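Local coordinates for type III Pentaketide Synthase (Neurospora crassa, PDB 3EUO), which probably acts as an acyltransferase of the chalcone and stilbene synthase family, building pentaketide products as a type III polyketide synthase, at residues G164-T178 / S202-E216. Sequence-based numbering, arbitrary orientation.
Sequences GKPARILVLALEVST and SDCASAVILSNGIGE
D203 OD1 accepts two successive backbone amides, T178 N at 2.9 Å on its syn lone pair and S177 N from above the carboxylate plane. OD2 takes the hydroxyl of T178, OG1 to OD2 2.5 Å, and also the amide of I54; an acid suits a place where so many N-H and O-H groups converge. Between the ends, 168-175 and 204-211 pair antiparallel as neighbouring strands of the large mixed sheet of this thiolase-like fold. Small A205 and A207 sit beside L174, L172 and L170 on the face lying against helix 70-96, and on the other face V171 CB packs 3.7 Å from V208 CG2. At the far end, N212 N still bonds A167 O, and the side-chain amide extends the pairing: ND2 donates nearly straight (166°) to K165 O, and A167 N and I214 N reach OD1 from opposite faces, so a group that both donates and accepts fits here. R168, bent at chi2 (-72°), serves two carbonyls with its several N-H groups: I214 O end-on, NH2 at 2.8 Å and NH1 at 3.0 Å, and A167 O through NH1. The E216 carboxylate stacks over one guanidinium face, 22° from parallel, in a long salt bridge of charge attraction only, and receives S211 OG on OE2. Where regular pairing stops, a carboxylate thus holds one end and an arginine, an amide and a glutamate the other; the middle relies on backbone bonds and apolar packing.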
ATOM      1  N   GLY A 164     -18.012   3.422 -18.547  1.00 19.52           N
ATOM      2  CA  GLY A 164     -18.089   4.605 -19.403  1.00 19.67           C
ATOM      3  C   GLY A 164     -17.758   5.925 -18.722  1.00 19.92           C
ATOM      4  O   GLY A 164     -18.277   6.972 -19.116  1.00 20.02           O
ATOM      5  N   LYS A 165     -16.886   5.887 -17.715  1.00 19.67           N
ATOM      6  CA  LYS A 165     -16.508   7.088 -16.962  1.00 19.42           C
ATOM      7  C   LYS A 165     -15.093   7.545 -17.277  1.00 18.97           C
ATOM      8  O   LYS A 165     -14.205   6.702 -17.473  1.00 18.71           O
ATOM      9  CB  LYS A 165     -16.617   6.843 -15.451  1.00 19.43           C
ATOM     10  CG  LYS A 165     -18.027   6.564 -14.954  1.00 21.12           C
ATOM     11  CD  LYS A 165     -18.011   5.874 -13.593  1.00 24.32           C
ATOM     12  CE  LYS A 165     -17.479   6.778 -12.478  1.00 24.82           C
ATOM     13  NZ  LYS A 165     -18.396   7.924 -12.174  1.00 28.56           N
ATOM     14  N   PRO A 166     -14.874   8.875 -17.318  1.00 18.58           N
ATOM     15  CA  PRO A 166     -13.523   9.415 -17.456  1.00 17.93           C
ATOM     16  C   PRO A 166     -12.661   9.026 -16.260  1.00 17.15           C
ATOM     17  O   PRO A 166     -13.121   9.064 -15.110  1.00 16.65           O
ATOM     18  CB  PRO A 166     -13.747  10.935 -17.461  1.00 18.41           C
ATOM     19  CG  PRO A 166     -15.168  11.111 -17.876  1.00 18.71           C
ATOM     20  CD  PRO A 166     -15.880   9.954 -17.250  1.00 18.69           C
ATOM     21  N   ALA A 167     -11.432   8.614 -16.538  1.00 16.05           N
ATOM     22  CA  ALA A 167     -10.458   8.384 -15.483  1.00 15.11           C
ATOM     23  C   ALA A 167      -9.216   9.192 -15.789  1.00 14.42           C
ATOM     24  O   ALA A 167      -8.696   9.158 -16.908  1.00 14.02           O
ATOM     25  CB  ALA A 167     -10.117   6.907 -15.367  1.00 15.11           C
ATOM     26  N   ARG A 168      -8.761   9.931 -14.786  1.00 13.72           N
ATOM     27  CA  ARG A 168      -7.503  10.657 -14.841  1.00 13.20           C
ATOM     28  C   ARG A 168      -6.784  10.348 -13.541  1.00 12.77           C
ATOM     29  O   ARG A 168      -7.215  10.790 -12.467  1.00 12.79           O
ATOM     30  CB  ARG A 168      -7.748  12.167 -14.956  1.00 13.22           C
ATOM     31  CG  ARG A 168      -8.708  12.570 -16.087  1.00 14.41           C
ATOM     32  CD  ARG A 168      -8.086  12.421 -17.493  1.00 16.35           C
ATOM     33  NE  ARG A 168      -9.006  12.942 -18.509  1.00 16.68           N
ATOM     34  CZ  ARG A 168      -9.950  12.228 -19.124  1.00 16.45           C
ATOM     35  NH1 ARG A 168     -10.113  10.938 -18.857  1.00 16.90           N
ATOM     36  NH2 ARG A 168     -10.744  12.817 -20.010  1.00 16.18           N
ATOM     37  N   ILE A 169      -5.696   9.586 -13.631  1.00 12.04           N
ATOM     38  CA  ILE A 169      -5.059   9.070 -12.425  1.00 11.74           C
ATOM     39  C   ILE A 169      -3.685   9.682 -12.181  1.00 11.77           C
ATOM     40  O   ILE A 169      -2.802   9.602 -13.034  1.00 12.24           O
ATOM     41  CB  ILE A 169      -4.968   7.525 -12.442  1.00 11.88           C
ATOM     42  CG1 ILE A 169      -6.363   6.924 -12.697  1.00 11.37           C
ATOM     43  CG2 ILE A 169      -4.322   7.011 -11.135  1.00 11.38           C
ATOM     44  CD1 ILE A 169      -6.495   5.431 -12.423  1.00 11.75           C
ATOM     45  N   LEU A 170      -3.516  10.296 -11.010  1.00 11.76           N
ATOM     46  CA  LEU A 170      -2.209  10.763 -10.585  1.00 11.64           C
ATOM     47  C   LEU A 170      -1.426   9.560 -10.081  1.00 11.60           C
ATOM     48  O   LEU A 170      -1.792   8.965  -9.061  1.00 12.08           O
ATOM     49  CB  LEU A 170      -2.323  11.830  -9.483  1.00 11.39           C
ATOM     50  CG  LEU A 170      -1.005  12.351  -8.881  1.00 11.96           C
ATOM     51  CD1 LEU A 170      -0.043  12.879  -9.952  1.00 12.56           C
ATOM     52  CD2 LEU A 170      -1.260  13.423  -7.848  1.00 11.83           C
ATOM     53  N   VAL A 171      -0.354   9.218 -10.793  1.00 11.57           N
ATOM     54  CA  VAL A 171       0.532   8.112 -10.406  1.00 11.30           C
ATOM     55  C   VAL A 171       1.824   8.698  -9.848  1.00 11.32           C
ATOM     56  O   VAL A 171       2.549   9.392 -10.557  1.00 11.63           O
ATOM     57  CB  VAL A 171       0.865   7.182 -11.588  1.00 11.46           C
ATOM     58  CG1 VAL A 171       1.441   5.853 -11.072  1.00 10.15           C
ATOM     59  CG2 VAL A 171      -0.373   6.924 -12.451  1.00 11.27           C
ATOM     60  N   LEU A 172       2.123   8.399  -8.586  1.00 11.28           N
ATOM     61  CA  LEU A 172       3.153   9.144  -7.864  1.00 11.08           C
ATOM     62  C   LEU A 172       4.130   8.244  -7.111  1.00 10.98           C
ATOM     63  O   LEU A 172       3.716   7.308  -6.436  1.00 11.14           O
ATOM     64  CB  LEU A 172       2.488  10.133  -6.884  1.00 11.11           C
ATOM     65  CG  LEU A 172       3.372  10.946  -5.917  1.00 11.63           C
ATOM     66  CD1 LEU A 172       4.210  11.977  -6.665  1.00 11.74           C
ATOM     67  CD2 LEU A 172       2.521  11.617  -4.828  1.00 11.20           C
ATOM     68  N   ALA A 173       5.420   8.549  -7.225  1.00 10.87           N
ATOM     69  CA  ALA A 173       6.448   7.878  -6.421  1.00 10.78           C
ATOM     70  C   ALA A 173       7.287   8.906  -5.686  1.00 11.43           C
ATOM     71  O   ALA A 173       7.720   9.905  -6.273  1.00 11.61           O
ATOM     72  CB  ALA A 173       7.328   7.007  -7.293  1.00 11.34           C
ATOM     73  N   LEU A 174       7.495   8.674  -4.396  1.00 11.01           N
ATOM     74  CA  LEU A 174       8.371   9.523  -3.602  1.00 10.80           C
ATOM     75  C   LEU A 174       9.261   8.643  -2.740  1.00 10.95           C
ATOM     76  O   LEU A 174       8.772   7.764  -2.024  1.00 10.65           O
ATOM     77  CB  LEU A 174       7.541  10.483  -2.740  1.00 10.62           C
ATOM     78  CG  LEU A 174       8.225  11.232  -1.586  1.00 10.79           C
ATOM     79  CD1 LEU A 174       9.306  12.204  -2.079  1.00 11.48           C
ATOM     80  CD2 LEU A 174       7.183  11.971  -0.758  1.00 10.76           C
ATOM     81  N   GLU A 175      10.567   8.887  -2.802  1.00 11.13           N
ATOM     82  CA  GLU A 175      11.512   8.149  -1.967  1.00 11.23           C
ATOM     83  C   GLU A 175      12.517   9.108  -1.361  1.00 11.28           C
ATOM     84  O   GLU A 175      13.041   9.981  -2.052  1.00 11.13           O
ATOM     85  CB  GLU A 175      12.243   7.050  -2.756  1.00 11.15           C
ATOM     86  CG  GLU A 175      11.330   6.045  -3.474  1.00 12.52           C
ATOM     87  CD  GLU A 175      10.624   5.053  -2.552  1.00 13.71           C
ATOM     88  OE1 GLU A 175      10.747   5.134  -1.306  1.00 12.37           O
ATOM     89  OE2 GLU A 175       9.923   4.169  -3.095  1.00 12.50           O
ATOM     90  N   VAL A 176      12.721   8.973  -0.057  1.00 11.10           N
ATOM     91  CA  VAL A 176      13.788   9.683   0.651  1.00 11.59           C
ATOM     92  C   VAL A 176      14.636   8.612   1.336  1.00 11.82           C
ATOM     93  O   VAL A 176      14.289   8.118   2.414  1.00 12.47           O
ATOM     94  CB  VAL A 176      13.244  10.693   1.690  1.00 11.50           C
ATOM     95  CG1 VAL A 176      14.401  11.406   2.407  1.00 12.73           C
ATOM     96  CG2 VAL A 176      12.320  11.721   1.019  1.00 11.77           C
ATOM     97  N   SER A 177      15.734   8.242   0.689  1.00 12.09           N
ATOM     98  CA  SER A 177      16.588   7.164   1.170  1.00 12.73           C
ATOM     99  C   SER A 177      17.861   7.666   1.850  1.00 12.75           C
ATOM    100  O   SER A 177      18.439   6.963   2.681  1.00 12.94           O
ATOM    101  CB  SER A 177      16.982   6.266   0.001  1.00 13.30           C
ATOM    102  OG  SER A 177      17.734   7.004  -0.945  1.00 13.88           O
ATOM    103  N   THR A 178      18.311   8.866   1.486  1.00 12.89           N
ATOM    104  CA  THR A 178      19.639   9.337   1.927  1.00 13.50           C
ATOM    105  C   THR A 178      19.729   9.578   3.424  1.00 13.81           C
ATOM    106  O   THR A 178      20.822   9.530   3.998  1.00 14.21           O
ATOM    107  CB  THR A 178      20.110  10.614   1.192  1.00 13.62           C
ATOM    108  OG1 THR A 178      19.201  11.685   1.463  1.00 13.97           O
ATOM    109  CG2 THR A 178      20.223  10.371  -0.309  1.00 13.58           C
ATOM    110  N   SER A 202      19.343   7.397  -3.668  1.00 12.41           N
ATOM    111  CA  SER A 202      19.116   8.834  -3.677  1.00 12.66           C
ATOM    112  C   SER A 202      17.630   9.173  -3.484  1.00 13.11           C
ATOM    113  O   SER A 202      16.779   8.272  -3.382  1.00 13.48           O
ATOM    114  CB  SER A 202      19.632   9.421  -5.000  1.00 12.40           C
ATOM    115  OG  SER A 202      18.956   8.842  -6.112  1.00 13.46           O
ATOM    116  N   ASP A 203      17.330  10.472  -3.466  1.00 12.92           N
ATOM    117  CA  ASP A 203      16.002  11.000  -3.149  1.00 13.38           C
ATOM    118  C   ASP A 203      15.389  11.652  -4.385  1.00 13.57           C
ATOM    119  O   ASP A 203      16.086  12.334  -5.142  1.00 13.71           O
ATOM    120  CB  ASP A 203      16.079  12.047  -2.026  1.00 13.39           C
ATOM    121  CG  ASP A 203      16.816  11.544  -0.793  1.00 14.02           C
ATOM    122  OD1 ASP A 203      16.905  10.313  -0.600  1.00 14.02           O
ATOM    123  OD2 ASP A 203      17.308  12.389  -0.015  1.00 13.06           O
ATOM    124  N   CYS A 204      14.088  11.446  -4.574  1.00 13.65           N
ATOM    125  CA  CYS A 204      13.380  11.988  -5.730  1.00 13.42           C
ATOM    126  C   CYS A 204      11.884  11.803  -5.587  1.00 13.39           C
ATOM    127  O   CYS A 204      11.425  10.900  -4.889  1.00 13.23           O
ATOM    128  CB  CYS A 204      13.828  11.281  -7.016  1.00 13.73           C
ATOM    129  SG  CYS A 204      13.161  11.985  -8.557  1.00 15.67           S
ATOM    130  N   ALA A 205      11.123  12.654  -6.268  1.00 12.98           N
ATOM    131  CA  ALA A 205       9.706  12.370  -6.483  1.00 12.63           C
ATOM    132  C   ALA A 205       9.419  12.521  -7.956  1.00 12.92           C
ATOM    133  O   ALA A 205       9.987  13.383  -8.619  1.00 13.10           O
ATOM    134  CB  ALA A 205       8.823  13.294  -5.666  1.00 12.90           C
ATOM    135  N   SER A 206       8.546  11.664  -8.473  1.00 12.87           N
ATOM    136  CA  SER A 206       8.172  11.731  -9.873  1.00 13.24           C
ATOM    137  C   SER A 206       6.730  11.300 -10.020  1.00 12.97           C
ATOM    138  O   SER A 206       6.229  10.512  -9.222  1.00 12.34           O
ATOM    139  CB  SER A 206       9.075  10.843 -10.717  1.00 13.00           C
ATOM    140  OG  SER A 206       9.006   9.502 -10.283  1.00 13.83           O
ATOM    141  N   ALA A 207       6.064  11.830 -11.040  1.00 13.22           N
ATOM    142  CA  ALA A 207       4.646  11.556 -11.240  1.00 13.03           C
ATOM    143  C   ALA A 207       4.290  11.522 -12.712  1.00 13.34           C
ATOM    144  O   ALA A 207       4.949  12.161 -13.534  1.00 13.37           O
ATOM    145  CB  ALA A 207       3.800  12.603 -10.515  1.00 13.37           C
ATOM    146  N   VAL A 208       3.265  10.738 -13.034  1.00 13.56           N
ATOM    147  CA  VAL A 208       2.636  10.785 -14.347  1.00 13.35           C
ATOM    148  C   VAL A 208       1.123  10.878 -14.180  1.00 13.61           C
ATOM    149  O   VAL A 208       0.571  10.502 -13.142  1.00 13.08           O
ATOM    150  CB  VAL A 208       3.000   9.576 -15.266  1.00 13.54           C
ATOM    151  CG1 VAL A 208       4.521   9.467 -15.454  1.00 13.00           C
ATOM    152  CG2 VAL A 208       2.418   8.264 -14.734  1.00 13.36           C
ATOM    153  N   ILE A 209       0.462  11.406 -15.205  1.00 13.59           N
ATOM    154  CA  ILE A 209      -0.982  11.312 -15.302  1.00 13.85           C
ATOM    155  C   ILE A 209      -1.302  10.217 -16.304  1.00 13.88           C
ATOM    156  O   ILE A 209      -0.823  10.263 -17.441  1.00 14.14           O
ATOM    157  CB  ILE A 209      -1.623  12.631 -15.788  1.00 13.92           C
ATOM    158  CG1 ILE A 209      -1.258  13.787 -14.838  1.00 14.37           C
ATOM    159  CG2 ILE A 209      -3.130  12.436 -15.955  1.00 14.38           C
ATOM    160  CD1 ILE A 209      -1.719  13.579 -13.378  1.00 14.30           C
ATOM    161  N   LEU A 210      -2.061   9.215 -15.863  1.00 14.07           N
ATOM    162  CA  LEU A 210      -2.577   8.192 -16.776  1.00 14.59           C
ATOM    163  C   LEU A 210      -4.059   8.432 -16.993  1.00 15.03           C
ATOM    164  O   LEU A 210      -4.841   8.453 -16.033  1.00 15.56           O
ATOM    165  CB  LEU A 210      -2.354   6.776 -16.240  1.00 14.37           C
ATOM    166  CG  LEU A 210      -2.611   5.633 -17.238  1.00 14.61           C
ATOM    167  CD1 LEU A 210      -1.574   5.628 -18.378  1.00 14.60           C
ATOM    168  CD2 LEU A 210      -2.621   4.283 -16.530  1.00 14.52           C
ATOM    169  N   SER A 211      -4.435   8.617 -18.256  1.00 15.40           N
ATOM    170  CA  SER A 211      -5.826   8.845 -18.636  1.00 15.94           C
ATOM    171  C   SER A 211      -6.386   7.645 -19.386  1.00 16.11           C
ATOM    172  O   SER A 211      -5.649   6.966 -20.106  1.00 16.24           O
ATOM    173  CB  SER A 211      -5.922  10.087 -19.532  1.00 16.27           C
ATOM    174  OG  SER A 211      -7.252  10.269 -19.999  1.00 18.11           O
ATOM    175  N   ASN A 212      -7.692   7.403 -19.244  1.00 15.81           N
ATOM    176  CA  ASN A 212      -8.372   6.377 -20.041  1.00 16.22           C
ATOM    177  C   ASN A 212      -9.044   6.934 -21.305  1.00 16.57           C
ATOM    178  O   ASN A 212      -9.803   6.228 -21.972  1.00 16.28           O
ATOM    179  CB  ASN A 212      -9.387   5.593 -19.196  1.00 15.82           C
ATOM    180  CG  ASN A 212     -10.644   6.392 -18.893  1.00 16.21           C
ATOM    181  OD1 ASN A 212     -10.701   7.603 -19.128  1.00 15.29           O
ATOM    182  ND2 ASN A 212     -11.667   5.711 -18.362  1.00 16.19           N
ATOM    183  N   GLY A 213      -8.787   8.205 -21.603  1.00 17.14           N
ATOM    184  CA  GLY A 213      -9.249   8.807 -22.862  1.00 18.63           C
ATOM    185  C   GLY A 213     -10.735   9.145 -22.948  1.00 19.81           C
ATOM    186  O   GLY A 213     -11.161   9.855 -23.872  1.00 19.34           O
ATOM    187  N   ILE A 214     -11.530   8.635 -22.008  1.00 20.56           N
ATOM    188  CA  ILE A 214     -12.963   8.943 -21.993  1.00 22.03           C
ATOM    189  C   ILE A 214     -13.141  10.380 -21.519  1.00 22.69           C
ATOM    190  O   ILE A 214     -12.563  10.790 -20.510  1.00 22.50           O
ATOM    191  CB  ILE A 214     -13.776   7.953 -21.121  1.00 21.88           C
ATOM    192  CG1 ILE A 214     -13.660   6.533 -21.681  1.00 22.62           C
ATOM    193  CG2 ILE A 214     -15.259   8.369 -21.040  1.00 21.64           C
ATOM    194  CD1 ILE A 214     -14.325   5.485 -20.824  1.00 23.63           C
ATOM    195  N   GLY A 215     -13.917  11.152 -22.275  1.00 23.71           N
ATOM    196  CA  GLY A 215     -14.138  12.553 -21.956  1.00 25.24           C
ATOM    197  C   GLY A 215     -13.052  13.473 -22.480  1.00 26.66           C
ATOM    198  O   GLY A 215     -13.067  14.668 -22.197  1.00 26.60           O
ATOM    199  N   GLU A 216     -12.103  12.917 -23.232  1.00 28.32           N
ATOM    200  CA  GLU A 216     -11.064  13.713 -23.890  1.00 30.15           C
ATOM    201  C   GLU A 216     -11.539  14.000 -25.301  1.00 31.11           C
ATOM    202  O   GLU A 216     -12.081  13.119 -25.968  1.00 31.53           O
ATOM    203  CB  GLU A 216      -9.723  12.966 -23.951  1.00 30.22           C
ATOM    204  CG  GLU A 216      -9.188  12.433 -22.617  1.00 31.69           C
ATOM    205  CD  GLU A 216      -8.029  13.242 -22.035  1.00 33.42           C
ATOM    206  OE1 GLU A 216      -8.107  14.494 -22.012  1.00 33.45           O
ATOM    207  OE2 GLU A 216      -7.042  12.607 -21.582  1.00 32.76           O
TER